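Local atomic coordinates of DNA replication licensing factor MCM related protein (Thermoplasma acidophilum, PDB entry 4ME3), a protein that is the N-terminal part of an archaeal MCM, a family of replicative helicases that probably bind single-stranded DNA and use ATP to unwind the duplex. Residues A143-S148 with V156-N161; F25-Y30 with E55-Q60; T134-K139 with D223-L228. One frame throughout, in Å; residues are numbered along the deposited sequence.

In the fold
From the N terminus the chain first runs through the helical part of the domain, where contact 2 joins the C-terminal end of helix 14-27 to the end of helix 51-57 and closes a loop of 24 residues. It then enters the long strand 123-147 of the mixed sheet. Contact 3 takes hold of that strand at 134-139 and closes only at 223-228, 83 residues on; within this span lies contact 1, the short hairpin closure that leads to the zinc site. Contacts 1 and 3 share strand 123-147 and touch through Gln158 and Lys139. Contact 2 stands apart, its centre about 35 Å from that of contact 1.

Contact 1 of 3, residues A143-S148 with V156-N161; sequences AAFECS and VEQTEN. With ZN (zinc ion), chain B.
Ala143 and Val156 face each other as a hydrogen-bonded antiparallel pair, and both rungs between them are sound: Ala143 N gives to Val156 O at 3.0 Å, and Val156 N returns the bond to Ala143 O at 2.9 Å. This is the tight part of the contact. Val156 O carries a second donor as well, because Gln158 folds back, bent at chi2 (-63°), and brings its NE2 to that oxygen at 3.0 Å. The two donors come from opposite faces of the carbonyl plane, Gln158 NE2 standing 58° above it, so neither uses a lone-pair direction in the plane. Two bonds thus grip one main-chain oxygen where the second strand gives way to loop. The same amide nitrogen lies 3.6 Å from Ala143 CB, and OE1 of the Gln158 amide accepts from Ser164 N, which helps fix the rotation of the group.

Packing across the pair is looser. Phe145 presents CD2 to Val156 CG2 at 4.0 Å, the methyl coming obliquely to the ring, while Gln158 NE2 sits near the ring plane at its edge, 4.2 Å from CE2. Beyond Gln158, whose backbone still pairs with Lys141, the chain swings off into solvent at 159-161 and leaves 143-148 behind.

At the other end of 143-148, Cys147 SG binds zinc at 2.3 Å, with Cys150, Cys169 and Cys172 completing the four-cysteine site. The hairpin of strands 123-147 and 153-157 therefore runs from the OB domain sheet out to the zinc-binding module. Strand 183-185 flanks 123-147, its Phe183 and Leu185 packing on Phe145, and Glu157 reaches across to Arg74 of helix 69-84 in a salt bridge.

Contact 2 of 3, residues F25-Y30 with E55-Q60; sequences FRLYGY and EDYNWQ
This is a surface contact between two helix ends, with Tyr28, just past helix 14-27, reaching across to Asp56 and Tyr57 in the last turn of helix 51-57. One short hydrogen bond joins the two segments, with apolar packing beside it: Tyr28 OH gives its proton to Asp56 OD2 at 2.5 Å, meeting the oxygen on its anti side and 21° out of the carboxylate plane. Ring and carboxylate stand nearly perpendicular, 87° apart, with OD2 in the plane of the phenol at its edge. Asp56 reaches this position with CG anti to the backbone N (chi1 -164°).

Tyr28 CE1 comes to 3.5 Å from Tyr57 CB, the two side chains crossing obliquely. Leu27 adds a lighter touch, its CD1 meeting Tyr57 CE1 at 3.9 Å, with the side chains at about a right angle. Phe24, one turn back on helix 14-27, meets the rings of both Tyr28 and Tyr57, so the two tyrosines belong to a larger aromatic cluster.

Tyr30 N bonds to Phe25 O at 2.8 Å and Gly29 N to Arg26 O at 3.2 Å, with Gly29 at positive phi as the C-prime residue. This is the Schellman motif that ends helix 14-27 where it packs against the end of helix 51-57, in the helical part of the MCM N-terminal domain.

Contact 3 of 3, residues T134-K139 with D223-L228; sequences TEVFPK and DLAGLL
Ala225 and Gly226 receive the two methyls of Val136, and nothing polar passes between the segments. Taking 223-228 in order, the chain arrives on a short 3-10 turn, Asp223 and Leu224, whose side chains look away from Val136: the Asp223 carboxylate forms a salt bridge with Arg99, and Leu224 packs on Tyr48.

At Ala225 the loop comes round to 134-139. Its CB points toward Val136 and stands 4.4 Å from CG1, a loose apolar touch; both residues also rest against Asp194 of strand 191-201. Gly226 follows and makes the closer approach, CA to Val136 CG2 at 3.9 Å, with Gly226 N at 4.0 Å from the same methyl. Val136 sends CG1 anti to its own N (chi1 176°) and CG2 anti to the carbonyl carbon, which directs CG2 to the glycine backbone and CG1 to the Ala225 methyl. The backbone turns at positive phi (81°) on the glycine. Gly226 N bonds to OE1 of Gln196, and NE2 of the same side chain bonds to Thr134 O; one glutamine thus links both segments.

Leu227 and Leu228 move on past the contact, Leu228 packing on Val264 and Lys266 of strand 263-267, though its O still accepts from Asn133 ND2, just before 134-139. On the other segment, Thr134 OG1 bonds to Glu135 O at 2.8 Å, bridging neighbouring residues.

Only 84 Å² is buried here, at the surface. The contact lays the loop between strands 215-221 and 233-247 against strand 123-147 in the beta sheet of the MCM OB domain.

Contact 1 of 3, residues A143-S148 with V156-N161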
ATOM      1  N   ALA A 143     -12.169   7.927   0.700  1.00 18.32           N
ATOM      2  CA  ALA A 143     -13.622   8.021   0.594  1.00 15.74           C
ATOM      3  C   ALA A 143     -14.159   9.322   1.170  1.00 15.21           C
ATOM      4  O   ALA A 143     -13.868   9.673   2.312  1.00 19.68           O
ATOM      5  CB  ALA A 143     -14.267   6.843   1.293  1.00 15.99           C
ATOM      6  N   ALA A 144     -14.967  10.021   0.376  1.00 19.11           N
ATOM      7  CA  ALA A 144     -15.632  11.239   0.821  1.00 24.28           C
ATOM      8  C   ALA A 144     -16.961  10.905   1.491  1.00 23.38           C
ATOM      9  O   ALA A 144     -17.800  10.228   0.904  1.00 17.94           O
ATOM     10  CB  ALA A 144     -15.867  12.169  -0.363  1.00 20.59           C
ATOM     11  N   PHE A 145     -17.151  11.391   2.715  1.00 17.03           N
ATOM     12  CA  PHE A 145     -18.400  11.188   3.441  1.00 20.82           C
ATOM     13  C   PHE A 145     -19.056  12.524   3.773  1.00 26.55           C
ATOM     14  O   PHE A 145     -18.420  13.410   4.341  1.00 25.78           O
ATOM     15  CB  PHE A 145     -18.149  10.406   4.732  1.00 22.55           C
ATOM     16  CG  PHE A 145     -17.830   8.955   4.512  1.00 22.66           C
ATOM     17  CD1 PHE A 145     -18.845   8.022   4.383  1.00 25.42           C
ATOM     18  CD2 PHE A 145     -16.518   8.523   4.440  1.00 21.98           C
ATOM     19  CE1 PHE A 145     -18.555   6.686   4.185  1.00 22.70           C
ATOM     20  CE2 PHE A 145     -16.223   7.188   4.244  1.00 25.36           C
ATOM     21  CZ  PHE A 145     -17.244   6.270   4.114  1.00 19.46           C
ATOM     22  N   GLU A 146     -20.331  12.662   3.426  1.00 22.18           N
ATOM     23  CA  GLU A 146     -21.053  13.905   3.677  1.00 18.56           C
ATOM     24  C   GLU A 146     -21.838  13.843   4.983  1.00 24.04           C
ATOM     25  O   GLU A 146     -22.635  12.926   5.201  1.00 24.55           O
ATOM     26  CB  GLU A 146     -21.994  14.224   2.513  1.00 26.27           C
ATOM     27  CG  GLU A 146     -22.839  15.467   2.737  1.00 26.07           C
ATOM     28  CD  GLU A 146     -23.710  15.809   1.543  1.00 38.67           C
ATOM     29  OE1 GLU A 146     -23.595  15.128   0.502  1.00 34.93           O
ATOM     30  OE2 GLU A 146     -24.511  16.762   1.648  1.00 46.52           O
ATOM     31  N   CYS A 147     -21.604  14.827   5.846  1.00 24.69           N
ATOM     32  CA  CYS A 147     -22.258  14.902   7.149  1.00 28.51           C
ATOM     33  C   CYS A 147     -23.733  15.257   7.001  1.00 24.03           C
ATOM     34  O   CYS A 147     -24.080  16.209   6.306  1.00 29.82           O
ATOM     35  CB  CYS A 147     -21.562  15.951   8.022  1.00 26.67           C
ATOM     36  SG  CYS A 147     -22.365  16.242   9.618  1.00 26.86           S
ATOM     37  N   SER A 148     -24.598  14.494   7.660  1.00 27.47           N
ATOM     38  CA  SER A 148     -26.035  14.734   7.574  1.00 34.97           C
ATOM     39  C   SER A 148     -26.427  16.072   8.197  1.00 40.50           C
ATOM     40  O   SER A 148     -27.500  16.606   7.910  1.00 41.18           O
ATOM     41  CB  SER A 148     -26.813  13.596   8.241  1.00 42.17           C
ATOM     42  OG  SER A 148     -26.422  13.421   9.591  1.00 36.00           O
ATOM     43  N   VAL A 156     -12.022   9.569   4.572  1.00 22.02           N
ATOM     44  CA  VAL A 156     -11.472   8.447   5.323  1.00 19.96           C
ATOM     45  C   VAL A 156     -10.724   7.512   4.383  1.00 27.87           C
ATOM     46  O   VAL A 156     -11.291   7.015   3.411  1.00 22.57           O
ATOM     47  CB  VAL A 156     -12.574   7.647   6.034  1.00 21.93           C
ATOM     48  CG1 VAL A 156     -11.963   6.513   6.854  1.00 26.57           C
ATOM     49  CG2 VAL A 156     -13.411   8.557   6.917  1.00 28.42           C
ATOM     50  N   GLU A 157      -9.449   7.278   4.675  1.00 23.62           N
ATOM     51  CA  GLU A 157      -8.652   6.350   3.887  1.00 18.01           C
ATOM     52  C   GLU A 157      -9.182   4.934   4.066  1.00 21.30           C
ATOM     53  O   GLU A 157      -9.533   4.528   5.175  1.00 24.56           O
ATOM     54  CB  GLU A 157      -7.181   6.409   4.305  1.00 22.72           C
ATOM     55  CG  GLU A 157      -6.280   5.502   3.487  1.00 23.70           C
ATOM     56  CD  GLU A 157      -4.849   5.492   3.987  1.00 39.04           C
ATOM     57  OE1 GLU A 157      -4.527   6.293   4.888  1.00 38.43           O
ATOM     58  OE2 GLU A 157      -4.045   4.679   3.483  1.00 37.67           O
ATOM     59  N   GLN A 158      -9.238   4.188   2.968  1.00 22.27           N
ATOM     60  CA  GLN A 158      -9.741   2.823   2.988  1.00 25.37           C
ATOM     61  C   GLN A 158      -8.584   1.834   2.911  1.00 24.14           C
ATOM     62  O   GLN A 158      -7.703   1.961   2.064  1.00 25.28           O
ATOM     63  CB  GLN A 158     -10.700   2.601   1.821  1.00 21.71           C
ATOM     64  CG  GLN A 158     -11.853   3.577   1.799  1.00 19.92           C
ATOM     65  CD  GLN A 158     -12.746   3.439   3.013  1.00 26.75           C
ATOM     66  OE1 GLN A 158     -13.197   2.344   3.338  1.00 24.77           O
ATOM     67  NE2 GLN A 158     -12.995   4.550   3.698  1.00 22.76           N
ATOM     68  N   THR A 159      -8.589   0.856   3.808  1.00 31.07           N
ATOM     69  CA  THR A 159      -7.514  -0.126   3.869  1.00 35.97           C
ATOM     70  C   THR A 159      -8.031  -1.562   3.854  1.00 34.61           C
ATOM     71  O   THR A 159      -7.249  -2.502   3.719  1.00 38.14           O
ATOM     72  CB  THR A 159      -6.661   0.078   5.134  1.00 37.00           C
ATOM     73  OG1 THR A 159      -7.506   0.053   6.293  1.00 43.36           O
ATOM     74  CG2 THR A 159      -5.928   1.409   5.073  1.00 39.01           C
ATOM     75  N   GLU A 160      -9.344  -1.731   3.982  1.00 35.42           N
ATOM     76  CA  GLU A 160      -9.936  -3.060   4.063  1.00 42.01           C
ATOM     77  C   GLU A 160     -10.966  -3.276   2.963  1.00 41.70           C
ATOM     78  O   GLU A 160     -11.352  -2.340   2.263  1.00 31.60           O
ATOM     79  CB  GLU A 160     -10.589  -3.263   5.431  1.00 43.16           C
ATOM     80  CG  GLU A 160      -9.617  -3.177   6.596  1.00 53.22           C
ATOM     81  CD  GLU A 160     -10.276  -3.478   7.928  1.00 64.84           C
ATOM     82  OE1 GLU A 160     -11.486  -3.789   7.939  1.00 61.32           O
ATOM     83  OE2 GLU A 160      -9.582  -3.404   8.966  1.00 74.69           O
ATOM     84  N   ASN A 161     -11.408  -4.521   2.816  1.00 41.01           N
ATOM     85  CA  ASN A 161     -12.411  -4.865   1.818  1.00 36.60           C
ATOM     86  C   ASN A 161     -13.775  -4.296   2.182  1.00 39.37           C
ATOM     87  O   ASN A 161     -14.602  -4.041   1.306  1.00 30.44           O
ATOM     88  CB  ASN A 161     -12.496  -6.383   1.657  1.00 44.57           C
ATOM     89  CG  ASN A 161     -11.241  -6.974   1.046  1.00 48.45           C
ATOM     90  OD1 ASN A 161     -10.228  -6.288   0.895  1.00 60.46           O
ATOM     91  ND2 ASN A 161     -11.297  -8.253   0.693  1.00 64.75           N
TER
HETATM   92 ZN    ZN B 301     -20.818  17.901  10.194  1.00 29.20          ZN

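Contact 2 of 3, residues F25-Y30 with E55-Q60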
ATOM      1  N   PHE A  25      16.068  10.788   3.380  1.00 12.73           N
ATOM      2  CA  PHE A  25      15.740  11.365   2.085  1.00 12.94           C
ATOM      3  C   PHE A  25      16.766  12.430   1.716  1.00 16.47           C
ATOM      4  O   PHE A  25      17.208  12.509   0.569  1.00 15.32           O
ATOM      5  CB  PHE A  25      14.340  11.982   2.099  1.00 13.95           C
ATOM      6  CG  PHE A  25      13.221  10.976   2.133  1.00 12.43           C
ATOM      7  CD1 PHE A  25      13.270   9.821   1.363  1.00 13.46           C
ATOM      8  CD2 PHE A  25      12.110  11.194   2.929  1.00 14.15           C
ATOM      9  CE1 PHE A  25      12.237   8.907   1.398  1.00 13.28           C
ATOM     10  CE2 PHE A  25      11.074  10.281   2.968  1.00 12.22           C
ATOM     11  CZ  PHE A  25      11.138   9.137   2.197  1.00 12.27           C
ATOM     12  N   ARG A  26      17.147  13.242   2.696  1.00 16.76           N
ATOM     13  CA  ARG A  26      18.114  14.311   2.465  1.00 17.01           C
ATOM     14  C   ARG A  26      19.519  13.761   2.246  1.00 15.58           C
ATOM     15  O   ARG A  26      20.166  14.065   1.241  1.00 15.38           O
ATOM     16  CB  ARG A  26      18.126  15.284   3.646  1.00 17.71           C
ATOM     17  CG  ARG A  26      18.980  16.517   3.398  1.00 25.85           C
ATOM     18  CD  ARG A  26      19.121  17.388   4.638  1.00 37.46           C
ATOM     19  NE  ARG A  26      18.468  16.818   5.816  1.00 39.81           N
ATOM     20  CZ  ARG A  26      17.195  17.018   6.148  1.00 44.45           C
ATOM     21  NH1 ARG A  26      16.405  17.770   5.389  1.00 44.58           N
ATOM     22  NH2 ARG A  26      16.704  16.457   7.244  1.00 45.48           N
ATOM     23  N   LEU A  27      19.985  12.954   3.194  1.00 13.38           N
ATOM     24  CA  LEU A  27      21.345  12.422   3.165  1.00 12.74           C
ATOM     25  C   LEU A  27      21.670  11.699   1.868  1.00 19.63           C
ATOM     26  O   LEU A  27      22.762  11.855   1.328  1.00 17.04           O
ATOM     27  CB  LEU A  27      21.563  11.451   4.326  1.00 16.92           C
ATOM     28  CG  LEU A  27      22.122  12.000   5.631  1.00 28.74           C
ATOM     29  CD1 LEU A  27      22.177  10.872   6.647  1.00 22.65           C
ATOM     30  CD2 LEU A  27      23.504  12.613   5.426  1.00 20.18           C
ATOM     31  N   TYR A  28      20.729  10.900   1.369  1.00 13.71           N
ATOM     32  CA  TYR A  28      20.996  10.060   0.206  1.00 12.89           C
ATOM     33  C   TYR A  28      20.504  10.643  -1.117  1.00 14.68           C
ATOM     34  O   TYR A  28      20.501   9.959  -2.141  1.00 16.43           O
ATOM     35  CB  TYR A  28      20.464   8.644   0.445  1.00 13.97           C
ATOM     36  CG  TYR A  28      21.404   7.875   1.338  1.00 13.99           C
ATOM     37  CD1 TYR A  28      21.350   8.015   2.718  1.00 13.94           C
ATOM     38  CD2 TYR A  28      22.389   7.060   0.801  1.00 17.06           C
ATOM     39  CE1 TYR A  28      22.225   7.343   3.533  1.00 16.13           C
ATOM     40  CE2 TYR A  28      23.271   6.383   1.614  1.00 15.41           C
ATOM     41  CZ  TYR A  28      23.185   6.529   2.977  1.00 15.88           C
ATOM     42  OH  TYR A  28      24.064   5.859   3.792  1.00 19.10           O
ATOM     43  N   GLY A  29      20.114  11.916  -1.090  1.00 15.48           N
ATOM     44  CA  GLY A  29      19.893  12.678  -2.306  1.00 20.61           C
ATOM     45  C   GLY A  29      18.558  12.447  -2.982  1.00 18.92           C
ATOM     46  O   GLY A  29      18.432  12.639  -4.192  1.00 21.34           O
ATOM     47  N   TYR A  30      17.555  12.045  -2.211  1.00 16.79           N
ATOM     48  CA  TYR A  30      16.233  11.780  -2.770  1.00 16.43           C
ATOM     49  C   TYR A  30      15.413  13.060  -2.935  1.00 21.29           C
ATOM     50  O   TYR A  30      14.437  13.086  -3.679  1.00 18.06           O
ATOM     51  CB  TYR A  30      15.480  10.766  -1.906  1.00 15.76           C
ATOM     52  CG  TYR A  30      15.953   9.342  -2.114  1.00 14.45           C
ATOM     53  CD1 TYR A  30      15.438   8.564  -3.143  1.00 16.86           C
ATOM     54  CD2 TYR A  30      16.927   8.784  -1.298  1.00 14.98           C
ATOM     55  CE1 TYR A  30      15.876   7.270  -3.348  1.00 14.10           C
ATOM     56  CE2 TYR A  30      17.369   7.486  -1.494  1.00 13.37           C
ATOM     57  CZ  TYR A  30      16.841   6.735  -2.518  1.00 15.39           C
ATOM     58  OH  TYR A  30      17.288   5.448  -2.713  1.00 16.61           O
ATOM     59  N   GLU A  55      20.105   0.331   3.907  1.00 15.78           N
ATOM     60  CA  GLU A  55      21.063  -0.460   4.683  1.00 17.65           C
ATOM     61  C   GLU A  55      22.304   0.357   5.037  1.00 19.50           C
ATOM     62  O   GLU A  55      22.805   0.291   6.162  1.00 18.22           O
ATOM     63  CB  GLU A  55      21.482  -1.709   3.906  1.00 21.52           C
ATOM     64  CG  GLU A  55      20.945  -3.006   4.490  1.00 43.87           C
ATOM     65  CD  GLU A  55      21.347  -4.222   3.678  1.00 44.34           C
ATOM     66  OE1 GLU A  55      21.774  -4.051   2.516  1.00 44.72           O
ATOM     67  OE2 GLU A  55      21.234  -5.348   4.204  1.00 52.60           O
ATOM     68  N   ASP A  56      22.795   1.123   4.070  1.00 18.81           N
ATOM     69  CA  ASP A  56      23.978   1.956   4.263  1.00 16.42           C
ATOM     70  C   ASP A  56      23.714   3.046   5.299  1.00 21.62           C
ATOM     71  O   ASP A  56      24.611   3.452   6.042  1.00 18.34           O
ATOM     72  CB  ASP A  56      24.384   2.595   2.937  1.00 18.99           C
ATOM     73  CG  ASP A  56      25.785   3.156   2.968  1.00 29.14           C
ATOM     74  OD1 ASP A  56      26.740   2.350   3.004  1.00 23.13           O
ATOM     75  OD2 ASP A  56      25.933   4.397   2.947  1.00 20.91           O
ATOM     76  N   TYR A  57      22.471   3.510   5.334  1.00 15.70           N
ATOM     77  CA  TYR A  57      22.047   4.586   6.221  1.00 15.56           C
ATOM     78  C   TYR A  57      22.007   4.135   7.676  1.00 19.65           C
ATOM     79  O   TYR A  57      22.613   4.751   8.552  1.00 16.24           O
ATOM     80  CB  TYR A  57      20.667   5.074   5.774  1.00 13.03           C
ATOM     81  CG  TYR A  57      19.960   6.002   6.729  1.00 12.62           C
ATOM     82  CD1 TYR A  57      20.563   7.170   7.176  1.00 13.34           C
ATOM     83  CD2 TYR A  57      18.669   5.724   7.160  1.00 14.66           C
ATOM     84  CE1 TYR A  57      19.909   8.022   8.036  1.00 15.71           C
ATOM     85  CE2 TYR A  57      18.007   6.571   8.020  1.00 13.26           C
ATOM     86  CZ  TYR A  57      18.632   7.719   8.455  1.00 14.76           C
ATOM     87  OH  TYR A  57      17.978   8.575   9.307  1.00 16.34           O
ATOM     88  N   ASN A  58      21.288   3.048   7.925  1.00 17.76           N
ATOM     89  CA  ASN A  58      21.096   2.533   9.274  1.00 18.62           C
ATOM     90  C   ASN A  58      20.545   1.125   9.136  1.00 26.64           C
ATOM     91  O   ASN A  58      19.395   0.951   8.747  1.00 16.95           O
ATOM     92  CB  ASN A  58      20.118   3.429  10.033  1.00 17.36           C
ATOM     93  CG  ASN A  58      19.853   2.956  11.451  1.00 26.93           C
ATOM     94  OD1 ASN A  58      19.704   1.761  11.711  1.00 25.58           O
ATOM     95  ND2 ASN A  58      19.777   3.903  12.378  1.00 39.83           N
ATOM     96  N   TRP A  59      21.354   0.112   9.421  1.00 24.47           N
ATOM     97  CA  TRP A  59      20.932  -1.248   9.102  1.00 26.08           C
ATOM     98  C   TRP A  59      19.827  -1.740  10.038  1.00 25.78           C
ATOM     99  O   TRP A  59      19.056  -2.626   9.672  1.00 23.32           O
ATOM    100  CB  TRP A  59      22.119  -2.219   9.046  1.00 41.02           C
ATOM    101  CG  TRP A  59      22.703  -2.598  10.363  1.00 37.18           C
ATOM    102  CD1 TRP A  59      23.711  -1.961  11.029  1.00 52.49           C
ATOM    103  CD2 TRP A  59      22.336  -3.722  11.170  1.00 44.59           C
ATOM    104  NE1 TRP A  59      23.988  -2.616  12.205  1.00 50.83           N
ATOM    105  CE2 TRP A  59      23.158  -3.701  12.315  1.00 60.35           C
ATOM    106  CE3 TRP A  59      21.391  -4.743  11.039  1.00 47.66           C
ATOM    107  CZ2 TRP A  59      23.060  -4.660  13.324  1.00 58.77           C
ATOM    108  CZ3 TRP A  59      21.294  -5.695  12.042  1.00 50.95           C
ATOM    109  CH2 TRP A  59      22.125  -5.645  13.168  1.00 58.87           C
ATOM    110  N   GLN A  60      19.730  -1.146  11.225  1.00 23.91           N
ATOM    111  CA  GLN A  60      18.621  -1.432  12.133  1.00 24.39           C
ATOM    112  C   GLN A  60      17.310  -0.918  11.545  1.00 22.80           C
ATOM    113  O   GLN A  60      16.286  -1.599  11.579  1.00 18.55           O
ATOM    114  CB  GLN A  60      18.845  -0.776  13.497  1.00 32.72           C
ATOM    115  CG  GLN A  60      19.066  -1.759  14.638  1.00 49.39           C
ATOM    116  CD  GLN A  60      20.361  -2.540  14.506  1.00 58.44           C
ATOM    117  OE1 GLN A  60      20.386  -3.758  14.697  1.00 63.37           O
ATOM    118  NE2 GLN A  60      21.448  -1.841  14.195  1.00 65.32           N
TER

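Contact 3 of 3, residues T134-K139 with D223-L228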
ATOM      1  N   THR A 134      -6.953 -10.936 -13.067  1.00 19.22           N
ATOM      2  CA  THR A 134      -8.291 -10.383 -13.134  1.00 15.90           C
ATOM      3  C   THR A 134      -8.278  -9.185 -14.064  1.00 14.56           C
ATOM      4  O   THR A 134      -7.223  -8.748 -14.524  1.00 15.39           O
ATOM      5  CB  THR A 134      -8.780  -9.896 -11.760  1.00 16.36           C
ATOM      6  OG1 THR A 134      -7.959  -8.807 -11.319  1.00 14.03           O
ATOM      7  CG2 THR A 134      -8.738 -11.018 -10.735  1.00 20.54           C
ATOM      8  N   GLU A 135      -9.460  -8.658 -14.347  1.00 14.40           N
ATOM      9  CA  GLU A 135      -9.554  -7.353 -14.964  1.00 17.06           C
ATOM     10  C   GLU A 135      -8.946  -6.341 -14.002  1.00 14.04           C
ATOM     11  O   GLU A 135      -8.769  -6.621 -12.811  1.00 17.48           O
ATOM     12  CB  GLU A 135     -11.016  -6.992 -15.254  1.00 20.73           C
ATOM     13  CG  GLU A 135     -11.857  -6.666 -14.019  1.00 27.37           C
ATOM     14  CD  GLU A 135     -12.338  -7.901 -13.275  1.00 43.40           C
ATOM     15  OE1 GLU A 135     -11.998  -9.030 -13.692  1.00 42.94           O
ATOM     16  OE2 GLU A 135     -13.062  -7.741 -12.267  1.00 53.44           O
ATOM     17  N   VAL A 136      -8.611  -5.167 -14.517  1.00 13.44           N
ATOM     18  CA  VAL A 136      -8.233  -4.059 -13.658  1.00 12.86           C
ATOM     19  C   VAL A 136      -9.506  -3.341 -13.222  1.00 19.05           C
ATOM     20  O   VAL A 136     -10.277  -2.874 -14.063  1.00 18.08           O
ATOM     21  CB  VAL A 136      -7.308  -3.076 -14.385  1.00 13.26           C
ATOM     22  CG1 VAL A 136      -7.004  -1.884 -13.495  1.00 14.89           C
ATOM     23  CG2 VAL A 136      -6.023  -3.770 -14.808  1.00 15.16           C
ATOM     24  N   PHE A 137      -9.736  -3.265 -11.915  1.00 10.12           N
ATOM     25  CA  PHE A 137     -10.971  -2.683 -11.394  1.00 12.85           C
ATOM     26  C   PHE A 137     -10.685  -1.603 -10.360  1.00 17.70           C
ATOM     27  O   PHE A 137      -9.610  -1.578  -9.760  1.00 13.29           O
ATOM     28  CB  PHE A 137     -11.860  -3.770 -10.792  1.00 15.14           C
ATOM     29  CG  PHE A 137     -11.239  -4.486  -9.630  1.00 15.24           C
ATOM     30  CD1 PHE A 137     -10.394  -5.563  -9.835  1.00 18.55           C
ATOM     31  CD2 PHE A 137     -11.505  -4.084  -8.331  1.00 21.96           C
ATOM     32  CE1 PHE A 137      -9.818  -6.225  -8.761  1.00 21.42           C
ATOM     33  CE2 PHE A 137     -10.939  -4.741  -7.258  1.00 18.60           C
ATOM     34  CZ  PHE A 137     -10.093  -5.814  -7.473  1.00 19.94           C
ATOM     35  N   PRO A 138     -11.645  -0.689 -10.158  1.00 14.01           N
ATOM     36  CA  PRO A 138     -11.419   0.408  -9.217  1.00 13.30           C
ATOM     37  C   PRO A 138     -11.746   0.028  -7.777  1.00 15.45           C
ATOM     38  O   PRO A 138     -12.719  -0.676  -7.516  1.00 16.65           O
ATOM     39  CB  PRO A 138     -12.381   1.488  -9.713  1.00 15.08           C
ATOM     40  CG  PRO A 138     -13.526   0.712 -10.266  1.00 16.01           C
ATOM     41  CD  PRO A 138     -12.932  -0.548 -10.863  1.00 16.62           C
ATOM     42  N   LYS A 139     -10.918   0.500  -6.854  1.00 10.72           N
ATOM     43  CA  LYS A 139     -11.158   0.318  -5.432  1.00 15.08           C
ATOM     44  C   LYS A 139     -11.140   1.677  -4.751  1.00 15.15           C
ATOM     45  O   LYS A 139     -10.274   2.507  -5.016  1.00 16.50           O
ATOM     46  CB  LYS A 139     -10.091  -0.587  -4.813  1.00 19.78           C
ATOM     47  CG  LYS A 139     -10.055  -0.547  -3.289  1.00 32.88           C
ATOM     48  CD  LYS A 139      -8.697  -0.969  -2.753  1.00 37.19           C
ATOM     49  CE  LYS A 139      -8.405  -0.316  -1.408  1.00 35.43           C
ATOM     50  NZ  LYS A 139      -6.976  -0.471  -1.016  1.00 36.02           N
ATOM     51  N   ASP A 223      -0.101   2.147  -9.668  1.00 14.22           N
ATOM     52  CA  ASP A 223       0.889   2.114 -10.740  1.00 15.57           C
ATOM     53  C   ASP A 223       1.375   0.706 -11.080  1.00 11.43           C
ATOM     54  O   ASP A 223       1.980   0.497 -12.132  1.00 12.33           O
ATOM     55  CB  ASP A 223       2.092   3.004 -10.389  1.00 17.89           C
ATOM     56  CG  ASP A 223       2.583   2.798  -8.963  1.00 21.46           C
ATOM     57  OD1 ASP A 223       1.754   2.860  -8.032  1.00 20.07           O
ATOM     58  OD2 ASP A 223       3.799   2.582  -8.769  1.00 22.49           O
ATOM     59  N   LEU A 224       1.117  -0.254 -10.196  1.00 11.40           N
ATOM     60  CA  LEU A 224       1.544  -1.630 -10.432  1.00 11.32           C
ATOM     61  C   LEU A 224       0.463  -2.486 -11.093  1.00 12.98           C
ATOM     62  O   LEU A 224       0.746  -3.587 -11.558  1.00 10.10           O
ATOM     63  CB  LEU A 224       1.998  -2.280  -9.120  1.00 12.30           C
ATOM     64  CG  LEU A 224       3.226  -1.642  -8.463  1.00 17.01           C
ATOM     65  CD1 LEU A 224       3.649  -2.447  -7.242  1.00 16.17           C
ATOM     66  CD2 LEU A 224       4.368  -1.517  -9.457  1.00 16.18           C
ATOM     67  N   ALA A 225      -0.771  -1.991 -11.146  1.00 11.64           N
ATOM     68  CA  ALA A 225      -1.848  -2.749 -11.779  1.00 10.85           C
ATOM     69  C   ALA A 225      -1.722  -2.722 -13.300  1.00 11.65           C
ATOM     70  O   ALA A 225      -1.292  -1.728 -13.876  1.00 11.82           O
ATOM     71  CB  ALA A 225      -3.204  -2.205 -11.352  1.00 13.29           C
ATOM     72  N   GLY A 226      -2.097  -3.823 -13.941  1.00 10.69           N
ATOM     73  CA  GLY A 226      -2.138  -3.897 -15.389  1.00 11.37           C
ATOM     74  C   GLY A 226      -0.793  -4.152 -16.042  1.00 16.54           C
ATOM     75  O   GLY A 226      -0.611  -3.842 -17.215  1.00 19.37           O
ATOM     76  N   LEU A 227       0.142  -4.725 -15.290  1.00 12.11           N
ATOM     77  CA  LEU A 227       1.497  -4.953 -15.788  1.00 15.06           C
ATOM     78  C   LEU A 227       1.798  -6.424 -16.064  1.00 20.11           C
ATOM     79  O   LEU A 227       2.676  -6.736 -16.867  1.00 18.61           O
ATOM     80  CB  LEU A 227       2.526  -4.425 -14.785  1.00 16.59           C
ATOM     81  CG  LEU A 227       2.527  -2.916 -14.523  1.00 17.60           C
ATOM     82  CD1 LEU A 227       3.593  -2.561 -13.492  1.00 20.09           C
ATOM     83  CD2 LEU A 227       2.743  -2.143 -15.809  1.00 20.85           C
ATOM     84  N   LEU A 228       1.078  -7.325 -15.402  1.00 13.49           N
ATOM     85  CA  LEU A 228       1.407  -8.744 -15.453  1.00 13.10           C
ATOM     86  C   LEU A 228       0.384  -9.545 -16.256  1.00 15.39           C
ATOM     87  O   LEU A 228      -0.826  -9.353 -16.113  1.00 17.89           O
ATOM     88  CB  LEU A 228       1.533  -9.303 -14.031  1.00 14.52           C
ATOM     89  CG  LEU A 228       2.556  -8.588 -13.141  1.00 13.55           C
ATOM     90  CD1 LEU A 228       2.636  -9.229 -11.758  1.00 15.80           C
ATOM     91  CD2 LEU A 228       3.920  -8.578 -13.800  1.00 14.96           C
TER